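Local coordinates for PmbA-related protein (Thermotoga maritima, PDB 1VL4) that probably acts as a metallopeptidase of the PmbA/TldD (U62) family, though its exact activity remains unsettled, at residues Glu300-Thr305 / His320-Ala325; Glu32-Phe37 / Leu169-Glu174; Glu249-Met254 / Val344-Met349; Gly291-Pro296 / Ser429-Ala434. All blocks are in the same frame, centred on the assembly; numbering follows the deposited sequence.

In the fold
Contact 2 closes first along the chain, where strands 32-48 and 172-188 of the six-stranded antiparallel sheet begin, with strand 148-167 between them. The other three contacts lie in the C-terminal region; contact 1 falls within the spans of contacts 3 and 4, whose segments alternate. The loop between strands 282-285 and 307-311 supplies G291-P296 to contact 4 and E300-T305 to contact 1, and T304 bonds back to T295 and P296. Contacts 3 and 4, centres about 10 Å apart, meet in neighbouring strands 345-348 and 432-434 of one mixed sheet. Contact 1, about 14 Å from contact 2 between centres, lies where the C-terminal region packs against L171, in the turn before strand 172-188.

Contact 1: Glu300-Thr305 / His320-Ala325; sequences EGVPTT and HNLKTA
The carboxylate of E300 meets the backbone N-H of L322 at OE1, on the syn side and 15° out of the carboxylate plane, in a 2.8 Å hydrogen bond from L322 N. Its plane is turned 39° from the amide of N321, whose CB lies 3.4 Å from E300 OE1. OE2 is linked through a water to K323 N, 2.9 Å from that water. A chain fully extended at chi2 (-178°) carries the acid group across to the start of helix 322-328, and on the way E300 CB passes L322 CD1 at 3.9 Å. Beneath, V302 CG2 packs on L322 CD2 at 3.7 Å, adding an apolar floor. N321 completes the helix start as N-cap: its OD1 accepts from T324 N at 2.9 Å, while N321 N donates to T324 OG1, a capping box. Losing the carboxylate to an alanine here is likely to leave L322 N without this acceptor and the bridging water without its partner, weakening the tie between loop and helix. The N-cap and the acid together thus take up N-H groups of the first turn, and the positive end of the helix dipole probably steadies the negative charge.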
loop_
_atom_site.group_PDB
_atom_site.type_symbol
_atom_site.label_atom_id
_atom_site.label_comp_id
_atom_site.label_asym_id
_atom_site.label_seq_id
_atom_site.Cartn_x
_atom_site.Cartn_y
_atom_site.Cartn_z
ATOM N N GLU A 300 -14.852 17.975 2.303
ATOM C CA GLU A 300 -15.352 18.960 3.299
ATOM C C GLU A 300 -16.692 19.510 2.828
ATOM O O GLU A 300 -17.330 20.278 3.518
ATOM C CB GLU A 300 -14.313 20.101 3.547
ATOM C CG GLU A 300 -12.932 19.541 3.898
ATOM C CD GLU A 300 -11.849 20.575 4.213
ATOM O OE1 GLU A 300 -11.703 21.555 3.469
ATOM O OE2 GLU A 300 -11.078 20.364 5.162
ATOM N N GLY A 301 -17.182 19.035 1.690
ATOM C CA GLY A 301 -18.448 19.488 1.126
ATOM C C GLY A 301 -18.363 20.810 0.375
ATOM O O GLY A 301 -19.387 21.406 0.041
ATOM N N VAL A 302 -17.158 21.238 0.024
ATOM C CA VAL A 302 -16.989 22.519 -0.647
ATOM C C VAL A 302 -17.141 22.277 -2.142
ATOM O O VAL A 302 -16.567 21.314 -2.682
ATOM C CB VAL A 302 -15.607 23.166 -0.270
ATOM C CG1 VAL A 302 -15.300 24.443 -1.100
ATOM C CG2 VAL A 302 -15.500 23.427 1.206
ATOM N N PRO A 303 -17.910 23.140 -2.837
ATOM C CA PRO A 303 -17.979 22.923 -4.283
ATOM C C PRO A 303 -16.598 22.945 -4.951
ATOM O O PRO A 303 -15.751 23.834 -4.677
ATOM C CB PRO A 303 -18.816 24.103 -4.791
ATOM C CG PRO A 303 -19.498 24.642 -3.618
ATOM C CD PRO A 303 -18.718 24.286 -2.426
ATOM N N THR A 304 -16.376 21.960 -5.798
ATOM C CA THR A 304 -15.184 21.942 -6.637
ATOM C C THR A 304 -15.288 23.087 -7.667
ATOM O O THR A 304 -16.388 23.489 -8.082
ATOM C CB THR A 304 -15.029 20.580 -7.294
ATOM O OG1 THR A 304 -16.225 20.216 -7.988
ATOM C CG2 THR A 304 -14.705 19.522 -6.303
ATOM N N THR A 305 -14.147 23.643 -8.011
ATOM C CA THR A 305 -14.026 24.803 -8.871
ATOM C C THR A 305 -13.020 24.528 -9.994
ATOM O O THR A 305 -12.086 23.716 -9.861
ATOM C CB THR A 305 -13.577 26.073 -8.075
ATOM O OG1 THR A 305 -12.286 25.879 -7.521
ATOM C CG2 THR A 305 -14.544 26.399 -6.961
ATOM N N HIS A 320 -6.356 24.602 -1.836
ATOM C CA HIS A 320 -6.684 24.758 -0.436
ATOM C C HIS A 320 -7.719 23.751 0.094
ATOM O O HIS A 320 -8.503 23.162 -0.659
ATOM C CB HIS A 320 -7.245 26.159 -0.200
ATOM C CG HIS A 320 -6.225 27.249 -0.339
ATOM N ND1 HIS A 320 -5.411 27.634 0.697
ATOM C CD2 HIS A 320 -5.890 28.025 -1.393
ATOM C CE1 HIS A 320 -4.626 28.621 0.291
ATOM N NE2 HIS A 320 -4.898 28.873 -0.975
ATOM N N ASN A 321 -7.672 23.597 1.421
ATOM C CA ASN A 321 -8.759 23.073 2.211
ATOM C C ASN A 321 -9.290 24.215 3.084
ATOM O O ASN A 321 -8.825 25.349 2.965
ATOM C CB ASN A 321 -8.340 21.825 2.985
ATOM C CG ASN A 321 -7.175 22.044 3.946
ATOM O OD1 ASN A 321 -6.890 23.162 4.412
ATOM N ND2 ASN A 321 -6.528 20.934 4.306
ATOM N N LEU A 322 -10.290 23.951 3.918
ATOM C CA LEU A 322 -10.889 25.014 4.715
ATOM C C LEU A 322 -9.847 25.650 5.650
ATOM O O LEU A 322 -9.815 26.874 5.790
ATOM C CB LEU A 322 -12.088 24.487 5.519
ATOM C CG LEU A 322 -13.311 24.069 4.686
ATOM C CD1 LEU A 322 -14.437 23.469 5.544
ATOM C CD2 LEU A 322 -13.830 25.248 3.900
ATOM N N LYS A 323 -8.987 24.822 6.245
ATOM C CA LYS A 323 -7.984 25.296 7.205
ATOM C C LYS A 323 -6.994 26.241 6.543
ATOM O O LYS A 323 -6.689 27.308 7.084
ATOM C CB LYS A 323 -7.283 24.085 7.829
ATOM C CG LYS A 323 -5.995 24.349 8.607
ATOM C CD LYS A 323 -5.658 23.165 9.507
ATOM N N THR A 324 -6.503 25.895 5.353
ATOM C CA THR A 324 -5.466 26.723 4.730
ATOM C C THR A 324 -6.097 27.974 4.146
ATOM O O THR A 324 -5.521 29.078 4.240
ATOM C CB THR A 324 -4.667 25.966 3.655
ATOM O OG1 THR A 324 -5.552 25.587 2.625
ATOM C CG2 THR A 324 -4.040 24.737 4.205
ATOM N N ALA A 325 -7.299 27.852 3.581
ATOM C CA ALA A 325 -7.995 29.063 3.121
ATOM C C ALA A 325 -8.239 30.055 4.270
ATOM O O ALA A 325 -8.008 31.266 4.130
ATOM C CB ALA A 325 -9.298 28.707 2.417
HETATM O O HOH W 1 -9.527 21.927 6.340
#

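Contact 2: Glu32-Phe37 / Leu169-Glu174; sequences EVQISF and LGLDVE
E32 and L169 make the denser half of this contact, at its outer, partly exposed end, whereas Q34 and L171 meet more sparingly in buried surroundings. The glutamate bends at chi2 (-67°) and curls round one methyl: L169 CD1 lies 3.9 Å from E32 CG and 3.7 Å from E32 OE1, with CB and CD at similar range. The two side chains cross at about a right angle, so the leucine offers this single branch to the length of the acid. Further along, the touch shrinks to one pair, Q34 OE1 and L171 CD2, 4.0 Å apart. Here the glutamine, with CG anti to its nitrogen (chi1 179°), reaches out in an extended chain. The segments are not sheet neighbours: strand 148-167 runs between strands 32-48 and 172-188, and its end, N167, with T168 just beyond it, supplies the polar partners. T168 OG1 bonds E32 OE1, and N167 ND2 bonds Q34 OE1. N167 OD1 in turn takes the backbone N-H groups of L169 and L171, holding the turn around G170. No hydrogen bond joins the two segments directly. The leucine methyls therefore make only van der Waals contact with the two oxygens, whose hydrogen bonds go instead to the residues in between.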
loop_
_atom_site.group_PDB
_atom_site.type_symbol
_atom_site.label_atom_id
_atom_site.label_comp_id
_atom_site.label_asym_id
_atom_site.label_seq_id
_atom_site.Cartn_x
_atom_site.Cartn_y
_atom_site.Cartn_z
ATOM N N GLU A 32 -21.218 20.683 16.985
ATOM C CA GLU A 32 -21.693 20.439 15.652
ATOM C C GLU A 32 -21.301 18.994 15.331
ATOM O O GLU A 32 -20.390 18.446 15.960
ATOM C CB GLU A 32 -21.070 21.375 14.601
ATOM C CG GLU A 32 -21.086 22.845 14.971
ATOM C CD GLU A 32 -22.484 23.420 15.031
ATOM O OE1 GLU A 32 -23.434 22.767 14.549
ATOM O OE2 GLU A 32 -22.627 24.530 15.581
ATOM N N VAL A 33 -22.028 18.372 14.413
ATOM C CA VAL A 33 -21.644 17.060 13.883
ATOM C C VAL A 33 -21.728 17.051 12.369
ATOM O O VAL A 33 -22.564 17.752 11.740
ATOM C CB VAL A 33 -22.453 15.884 14.535
ATOM C CG1 VAL A 33 -23.925 15.913 14.090
ATOM C CG2 VAL A 33 -21.828 14.568 14.239
ATOM N N GLN A 34 -20.793 16.298 11.780
ATOM C CA GLN A 34 -20.735 16.046 10.359
ATOM C C GLN A 34 -20.603 14.555 10.106
ATOM O O GLN A 34 -19.839 13.858 10.778
ATOM C CB GLN A 34 -19.595 16.805 9.709
ATOM C CG GLN A 34 -19.445 16.570 8.235
ATOM C CD GLN A 34 -18.479 17.592 7.616
ATOM O OE1 GLN A 34 -18.847 18.725 7.309
ATOM N NE2 GLN A 34 -17.216 17.210 7.524
ATOM N N ILE A 35 -21.394 14.078 9.155
ATOM C CA ILE A 35 -21.459 12.684 8.802
ATOM C C ILE A 35 -21.135 12.537 7.317
ATOM O O ILE A 35 -21.750 13.177 6.454
ATOM C CB ILE A 35 -22.838 12.069 9.083
ATOM C CG1 ILE A 35 -23.298 12.388 10.488
ATOM C CG2 ILE A 35 -22.762 10.543 8.847
ATOM C CD1 ILE A 35 -24.791 12.203 10.658
ATOM N N SER A 36 -20.130 11.722 7.031
ATOM C CA SER A 36 -19.723 11.438 5.685
ATOM C C SER A 36 -19.979 9.929 5.440
ATOM O O SER A 36 -19.588 9.040 6.239
ATOM C CB SER A 36 -18.255 11.797 5.465
ATOM O OG SER A 36 -18.023 13.163 5.754
ATOM N N PHE A 37 -20.628 9.658 4.329
ATOM C CA PHE A 37 -21.077 8.325 3.955
ATOM C C PHE A 37 -20.475 8.012 2.574
ATOM O O PHE A 37 -20.456 8.850 1.661
ATOM C CB PHE A 37 -22.611 8.341 4.053
ATOM C CG PHE A 37 -23.346 7.203 3.345
ATOM C CD1 PHE A 37 -23.231 7.007 1.950
ATOM C CD2 PHE A 37 -24.280 6.446 4.043
ATOM C CE1 PHE A 37 -23.940 6.004 1.283
ATOM C CE2 PHE A 37 -25.017 5.425 3.389
ATOM C CZ PHE A 37 -24.829 5.203 1.989
ATOM N N LEU A 169 -24.713 22.391 10.224
ATOM C CA LEU A 169 -24.698 23.739 9.617
ATOM C C LEU A 169 -25.479 23.799 8.307
ATOM O O LEU A 169 -25.372 24.762 7.513
ATOM C CB LEU A 169 -23.254 24.228 9.404
ATOM C CG LEU A 169 -22.411 24.445 10.643
ATOM C CD1 LEU A 169 -21.866 23.098 11.168
ATOM C CD2 LEU A 169 -21.283 25.433 10.239
ATOM N N GLY A 170 -26.278 22.773 8.062
ATOM C CA GLY A 170 -27.107 22.759 6.882
ATOM C C GLY A 170 -26.513 22.118 5.657
ATOM O O GLY A 170 -27.196 22.020 4.654
ATOM N N LEU A 171 -25.259 21.666 5.708
ATOM C CA LEU A 171 -24.696 20.960 4.560
ATOM C C LEU A 171 -25.462 19.684 4.373
ATOM O O LEU A 171 -25.778 18.935 5.340
ATOM C CB LEU A 171 -23.223 20.580 4.787
ATOM C CG LEU A 171 -22.426 19.984 3.625
ATOM C CD1 LEU A 171 -22.230 21.040 2.544
ATOM C CD2 LEU A 171 -21.059 19.411 4.108
ATOM N N ASP A 172 -25.774 19.424 3.123
ATOM C CA ASP A 172 -26.411 18.183 2.724
ATOM C C ASP A 172 -26.209 17.921 1.207
ATOM O O ASP A 172 -26.936 18.440 0.353
ATOM C CB ASP A 172 -27.885 18.203 3.071
ATOM C CG ASP A 172 -28.514 16.800 2.962
ATOM O OD1 ASP A 172 -27.786 15.840 2.602
ATOM O OD2 ASP A 172 -29.697 16.655 3.297
ATOM N N VAL A 173 -25.186 17.149 0.883
ATOM C CA VAL A 173 -24.759 16.979 -0.515
ATOM C C VAL A 173 -24.591 15.503 -0.789
ATOM O O VAL A 173 -24.306 14.741 0.118
ATOM C CB VAL A 173 -23.414 17.822 -0.843
ATOM C CG1 VAL A 173 -23.707 19.304 -0.789
ATOM C CG2 VAL A 173 -22.241 17.474 0.042
ATOM N N GLU A 174 -24.841 15.092 -2.026
ATOM C CA GLU A 174 -24.777 13.673 -2.398
ATOM C C GLU A 174 -24.312 13.659 -3.830
ATOM O O GLU A 174 -24.632 14.565 -4.576
ATOM C CB GLU A 174 -26.147 12.992 -2.250
ATOM C CG GLU A 174 -26.213 11.540 -2.733
ATOM C CD GLU A 174 -26.618 11.360 -4.222
ATOM O OE1 GLU A 174 -27.215 12.286 -4.821
ATOM O OE2 GLU A 174 -26.351 10.264 -4.794
#

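Contact 3: Glu249-Met254 / Val344-Met349; sequences EMFIPM and VNLMLM
L346 reaches from strand 345-348 to F251 and I252 with one methyl, CD2, and the contact across the segments is wholly apolar. Against the aromatic ring, L346 CD2 comes to the edge near the ring plane, 4.0 Å from F251 CD2, and the two side chains cross at about a right angle. The ring gets there because F251 CG is anti to its own nitrogen (chi1 -165°). Against the aliphatic neighbour the same methyl lies 4.0 Å from I252 CG1, with the two side chains running past each other in opposite directions. CD2 thus touches a ring edge and a branched chain on adjoining sides. Other apolar groups extend the cluster: L416 of helix 412-417 touches F251, P343 touches I252, and I282 of strand 282-285 touches L346. Hydrogen bonds serve the backbones separately. I252 N donates to E249 O at 3.1 Å, within the turn that leads into helix 252-255, while the backbone of L346 is paired with I433 of strand 432-434 and with H431 just before that strand. A short helical segment here packs through one leucine methyl on a single strand, 345-348, of the mixed sheet in the interior of the C-terminal region.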
loop_
_atom_site.group_PDB
_atom_site.type_symbol
_atom_site.label_atom_id
_atom_site.label_comp_id
_atom_site.label_asym_id
_atom_site.label_seq_id
_atom_site.Cartn_x
_atom_site.Cartn_y
_atom_site.Cartn_z
ATOM N N GLU A 249 2.107 13.824 -11.906
ATOM C CA GLU A 249 1.674 13.537 -10.554
ATOM C C GLU A 249 2.587 14.125 -9.508
ATOM O O GLU A 249 2.125 14.446 -8.402
ATOM C CB GLU A 249 1.555 12.027 -10.340
ATOM C CG GLU A 249 0.489 11.496 -11.301
ATOM C CD GLU A 249 -0.368 10.497 -10.658
ATOM O OE1 GLU A 249 0.111 9.348 -10.559
ATOM O OE2 GLU A 249 -1.489 10.884 -10.225
ATOM N N MET A 250 3.869 14.293 -9.840
ATOM C CA MET A 250 4.798 14.882 -8.860
ATOM C C MET A 250 4.565 16.392 -8.642
ATOM O O MET A 250 5.105 16.999 -7.718
ATOM C CB MET A 250 6.227 14.546 -9.239
ATOM C CG MET A 250 6.905 15.498 -10.235
ATOM S SD MET A 250 8.626 14.965 -10.493
ATOM C CE MET A 250 9.439 15.466 -8.967
ATOM N N PHE A 251 3.716 16.989 -9.470
ATOM C CA PHE A 251 3.344 18.386 -9.299
ATOM C C PHE A 251 2.284 18.548 -8.200
ATOM O O PHE A 251 2.122 19.607 -7.618
ATOM C CB PHE A 251 2.802 18.896 -10.628
ATOM C CG PHE A 251 2.702 20.394 -10.727
ATOM C CD1 PHE A 251 3.791 21.199 -10.466
ATOM C CD2 PHE A 251 1.514 20.989 -11.092
ATOM C CE1 PHE A 251 3.678 22.603 -10.562
ATOM C CE2 PHE A 251 1.398 22.359 -11.213
ATOM C CZ PHE A 251 2.479 23.171 -10.958
ATOM N N ILE A 252 1.569 17.481 -7.915
ATOM C CA ILE A 252 0.377 17.578 -7.060
ATOM C C ILE A 252 0.719 17.996 -5.599
ATOM O O ILE A 252 0.152 18.975 -5.105
ATOM C CB ILE A 252 -0.474 16.303 -7.168
ATOM C CG1 ILE A 252 -1.210 16.278 -8.520
ATOM C CG2 ILE A 252 -1.443 16.201 -5.968
ATOM C CD1 ILE A 252 -1.978 14.939 -8.822
ATOM N N PRO A 253 1.689 17.321 -4.943
ATOM C CA PRO A 253 2.105 17.823 -3.615
ATOM C C PRO A 253 2.637 19.270 -3.597
ATOM O O PRO A 253 2.445 19.992 -2.613
ATOM C CB PRO A 253 3.185 16.822 -3.175
ATOM C CG PRO A 253 3.021 15.601 -4.044
ATOM C CD PRO A 253 2.413 16.091 -5.328
ATOM N N MET A 254 3.264 19.719 -4.692
ATOM C CA MET A 254 3.822 21.087 -4.781
ATOM C C MET A 254 2.781 22.187 -4.695
ATOM O O MET A 254 3.047 23.287 -4.194
ATOM C CB MET A 254 4.581 21.288 -6.104
ATOM C CG MET A 254 5.547 20.177 -6.405
ATOM S SD MET A 254 6.536 20.563 -7.838
ATOM C CE MET A 254 7.676 19.187 -7.764
ATOM N N VAL A 344 -8.786 17.834 -8.793
ATOM C CA VAL A 344 -9.762 16.816 -9.160
ATOM C C VAL A 344 -9.227 16.178 -10.459
ATOM O O VAL A 344 -8.842 15.029 -10.464
ATOM C CB VAL A 344 -11.193 17.418 -9.300
ATOM C CG1 VAL A 344 -12.165 16.376 -9.747
ATOM C CG2 VAL A 344 -11.661 18.036 -7.933
ATOM N N ASN A 345 -9.226 16.940 -11.541
ATOM C CA ASN A 345 -8.536 16.545 -12.764
ATOM C C ASN A 345 -7.470 17.587 -13.032
ATOM O O ASN A 345 -7.786 18.751 -13.231
ATOM C CB ASN A 345 -9.475 16.494 -13.939
ATOM C CG ASN A 345 -10.586 15.436 -13.779
ATOM O OD1 ASN A 345 -10.354 14.257 -14.008
ATOM N ND2 ASN A 345 -11.824 15.898 -13.428
ATOM N N LEU A 346 -6.217 17.189 -12.999
ATOM C CA LEU A 346 -5.154 18.148 -13.256
ATOM C C LEU A 346 -4.772 18.036 -14.730
ATOM O O LEU A 346 -4.131 17.072 -15.102
ATOM C CB LEU A 346 -3.935 17.885 -12.379
ATOM C CG LEU A 346 -2.819 18.956 -12.480
ATOM C CD1 LEU A 346 -3.298 20.261 -11.905
ATOM C CD2 LEU A 346 -1.582 18.491 -11.822
ATOM N N MET A 347 -5.085 19.082 -15.509
ATOM C CA MET A 347 -4.970 19.062 -16.949
ATOM C C MET A 347 -3.955 20.050 -17.493
ATOM O O MET A 347 -4.092 21.248 -17.306
ATOM C CB MET A 347 -6.328 19.351 -17.589
ATOM C CG MET A 347 -6.306 19.333 -19.099
ATOM S SD MET A 347 -7.936 19.323 -19.782
ATOM C CE MET A 347 -7.609 19.273 -21.527
ATOM N N LEU A 348 -3.019 19.541 -18.275
ATOM C CA LEU A 348 -2.175 20.395 -19.112
ATOM C C LEU A 348 -2.931 20.683 -20.392
ATOM O O LEU A 348 -3.358 19.763 -21.093
ATOM C CB LEU A 348 -0.828 19.722 -19.438
ATOM C CG LEU A 348 0.027 20.526 -20.450
ATOM C CD1 LEU A 348 0.635 21.630 -19.700
ATOM C CD2 LEU A 348 1.109 19.716 -21.068
ATOM N N MET A 349 -3.102 21.969 -20.686
ATOM C CA MET A 349 -3.935 22.391 -21.744
ATOM C C MET A 349 -3.227 22.155 -23.079
ATOM O O MET A 349 -2.068 22.532 -23.218
ATOM C CB MET A 349 -4.286 23.853 -21.550
ATOM C CG MET A 349 -5.066 24.174 -20.265
ATOM S SD MET A 349 -6.552 23.166 -19.936
ATOM C CE MET A 349 -7.633 23.716 -21.153
#

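Contact 4: Gly291-Pro296 / Ser429-Ala434; sequences GLSSTP and SQHTIA
S293 directs its hydroxyl at the imidazole of H431, with OG 3.5 Å from H431 CE1 and equally near ND1, approaching the ring obliquely. The serine oxygen lies anti to its carbonyl carbon (chi1 -67°), which turns it toward the opposing segment. H431 carries CB of Q430 over one ring face, 3.3 Å above the plane and displaced toward the rim, which probably limits how the imidazole can turn. Q430 itself points its CB away from the turn, and its contribution comes from the main chain.

No hydrogen bond runs directly between the segments, and three waters fill that role. One joins S293 OG to Q430 O, 2.7 Å from each. Another accepts from S293 N at 2.9 Å and lies within bonding range of Q430 O, which probably takes both waters. The third accepts from L292 N and donates to S429 O at 2.8 Å. Around these bridges, G291 O closes the turn by accepting from S294 N at 3.0 Å. The S294 hydroxyl is further tied to N345 and H288, and L292 leans on M177 and L201 of the large antiparallel sheet. The arrangement is a type I beta turn, G291 to S294, set by a water-mediated interface against the loop that enters strand 432-434 of the mixed sheet.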
loop_
_atom_site.group_PDB
_atom_site.type_symbol
_atom_site.label_atom_id
_atom_site.label_comp_id
_atom_site.label_asym_id
_atom_site.label_seq_id
_atom_site.Cartn_x
_atom_site.Cartn_y
_atom_site.Cartn_z
ATOM N N GLY A 291 -12.642 11.359 -16.737
ATOM C CA GLY A 291 -11.939 11.580 -15.445
ATOM C C GLY A 291 -12.791 11.024 -14.323
ATOM O O GLY A 291 -13.738 11.680 -13.876
ATOM N N LEU A 292 -12.440 9.821 -13.847
ATOM C CA LEU A 292 -13.311 9.070 -12.954
ATOM C C LEU A 292 -13.298 9.575 -11.513
ATOM O O LEU A 292 -14.146 9.180 -10.753
ATOM C CB LEU A 292 -13.014 7.575 -13.004
ATOM C CG LEU A 292 -13.129 6.944 -14.402
ATOM C CD1 LEU A 292 -12.985 5.389 -14.337
ATOM C CD2 LEU A 292 -14.422 7.353 -15.095
ATOM N N SER A 293 -12.367 10.470 -11.160
ATOM C CA SER A 293 -12.429 11.188 -9.904
ATOM C C SER A 293 -13.297 12.461 -9.926
ATOM O O SER A 293 -13.454 13.086 -8.884
ATOM C CB SER A 293 -11.047 11.536 -9.441
ATOM O OG SER A 293 -10.411 10.276 -9.136
ATOM N N SER A 294 -13.910 12.777 -11.071
ATOM C CA SER A 294 -14.741 13.972 -11.220
ATOM C C SER A 294 -15.831 13.971 -10.159
ATOM O O SER A 294 -16.402 12.927 -9.880
ATOM C CB SER A 294 -15.329 14.060 -12.608
ATOM O OG SER A 294 -14.322 14.151 -13.648
ATOM N N THR A 295 -16.049 15.123 -9.509
ATOM C CA THR A 295 -16.986 15.225 -8.409
ATOM C C THR A 295 -17.326 16.692 -8.238
ATOM O O THR A 295 -16.489 17.524 -8.515
ATOM C CB THR A 295 -16.391 14.671 -7.093
ATOM O OG1 THR A 295 -17.354 14.801 -6.018
ATOM C CG2 THR A 295 -15.071 15.369 -6.709
ATOM N N PRO A 296 -18.565 16.995 -7.868
ATOM C CA PRO A 296 -19.013 18.357 -7.602
ATOM C C PRO A 296 -18.623 18.912 -6.240
ATOM O O PRO A 296 -18.811 20.089 -6.009
ATOM C CB PRO A 296 -20.529 18.246 -7.751
ATOM C CG PRO A 296 -20.819 16.880 -7.454
ATOM C CD PRO A 296 -19.693 16.035 -7.843
ATOM N N SER A 429 -5.836 10.204 -17.409
ATOM C CA SER A 429 -5.459 9.186 -16.475
ATOM C C SER A 429 -6.371 9.362 -15.247
ATOM O O SER A 429 -7.448 9.950 -15.350
ATOM C CB SER A 429 -3.971 9.324 -16.083
ATOM O OG SER A 429 -3.522 8.179 -15.417
ATOM N N GLN A 430 -5.908 8.918 -14.091
ATOM C CA GLN A 430 -6.721 8.897 -12.886
ATOM C C GLN A 430 -6.991 10.257 -12.324
ATOM O O GLN A 430 -8.136 10.570 -11.974
ATOM C CB GLN A 430 -6.061 8.025 -11.807
ATOM C CG GLN A 430 -6.057 6.557 -12.209
ATOM C CD GLN A 430 -5.906 5.629 -11.012
ATOM O OE1 GLN A 430 -5.716 6.077 -9.870
ATOM N NE2 GLN A 430 -6.022 4.336 -11.263
ATOM N N HIS A 431 -5.932 11.052 -12.203
ATOM C CA HIS A 431 -6.026 12.384 -11.640
ATOM C C HIS A 431 -5.350 13.448 -12.520
ATOM O O HIS A 431 -5.310 14.611 -12.169
ATOM C CB HIS A 431 -5.396 12.374 -10.241
ATOM C CG HIS A 431 -5.789 11.180 -9.414
ATOM N ND1 HIS A 431 -7.013 11.081 -8.777
ATOM C CD2 HIS A 431 -5.139 10.012 -9.167
ATOM C CE1 HIS A 431 -7.087 9.917 -8.151
ATOM N NE2 HIS A 431 -5.967 9.244 -8.376
ATOM N N THR A 432 -4.779 13.022 -13.635
ATOM C CA THR A 432 -4.070 13.892 -14.558
ATOM C C THR A 432 -4.605 13.659 -15.968
ATOM O O THR A 432 -5.155 12.599 -16.305
ATOM C CB THR A 432 -2.545 13.668 -14.511
ATOM O OG1 THR A 432 -2.238 12.302 -14.756
ATOM C CG2 THR A 432 -1.953 14.048 -13.168
ATOM N N ILE A 433 -4.498 14.706 -16.783
ATOM C CA ILE A 433 -4.901 14.717 -18.174
ATOM C C ILE A 433 -3.906 15.541 -18.942
ATOM O O ILE A 433 -3.555 16.637 -18.496
ATOM C CB ILE A 433 -6.228 15.418 -18.305
ATOM C CG1 ILE A 433 -7.292 14.690 -17.437
ATOM C CG2 ILE A 433 -6.613 15.588 -19.780
ATOM C CD1 ILE A 433 -8.653 15.341 -17.565
ATOM N N ALA A 434 -3.450 15.041 -20.081
ATOM C CA ALA A 434 -2.367 15.718 -20.783
ATOM C C ALA A 434 -2.193 15.251 -22.188
ATOM O O ALA A 434 -2.452 14.100 -22.475
ATOM C CB ALA A 434 -1.022 15.545 -20.032
HETATM O O HOH W 2 -10.027 8.868 -14.944
HETATM O O HOH W 3 -10.406 11.975 -12.598
HETATM O O HOH W 4 -9.707 8.538 -11.044
#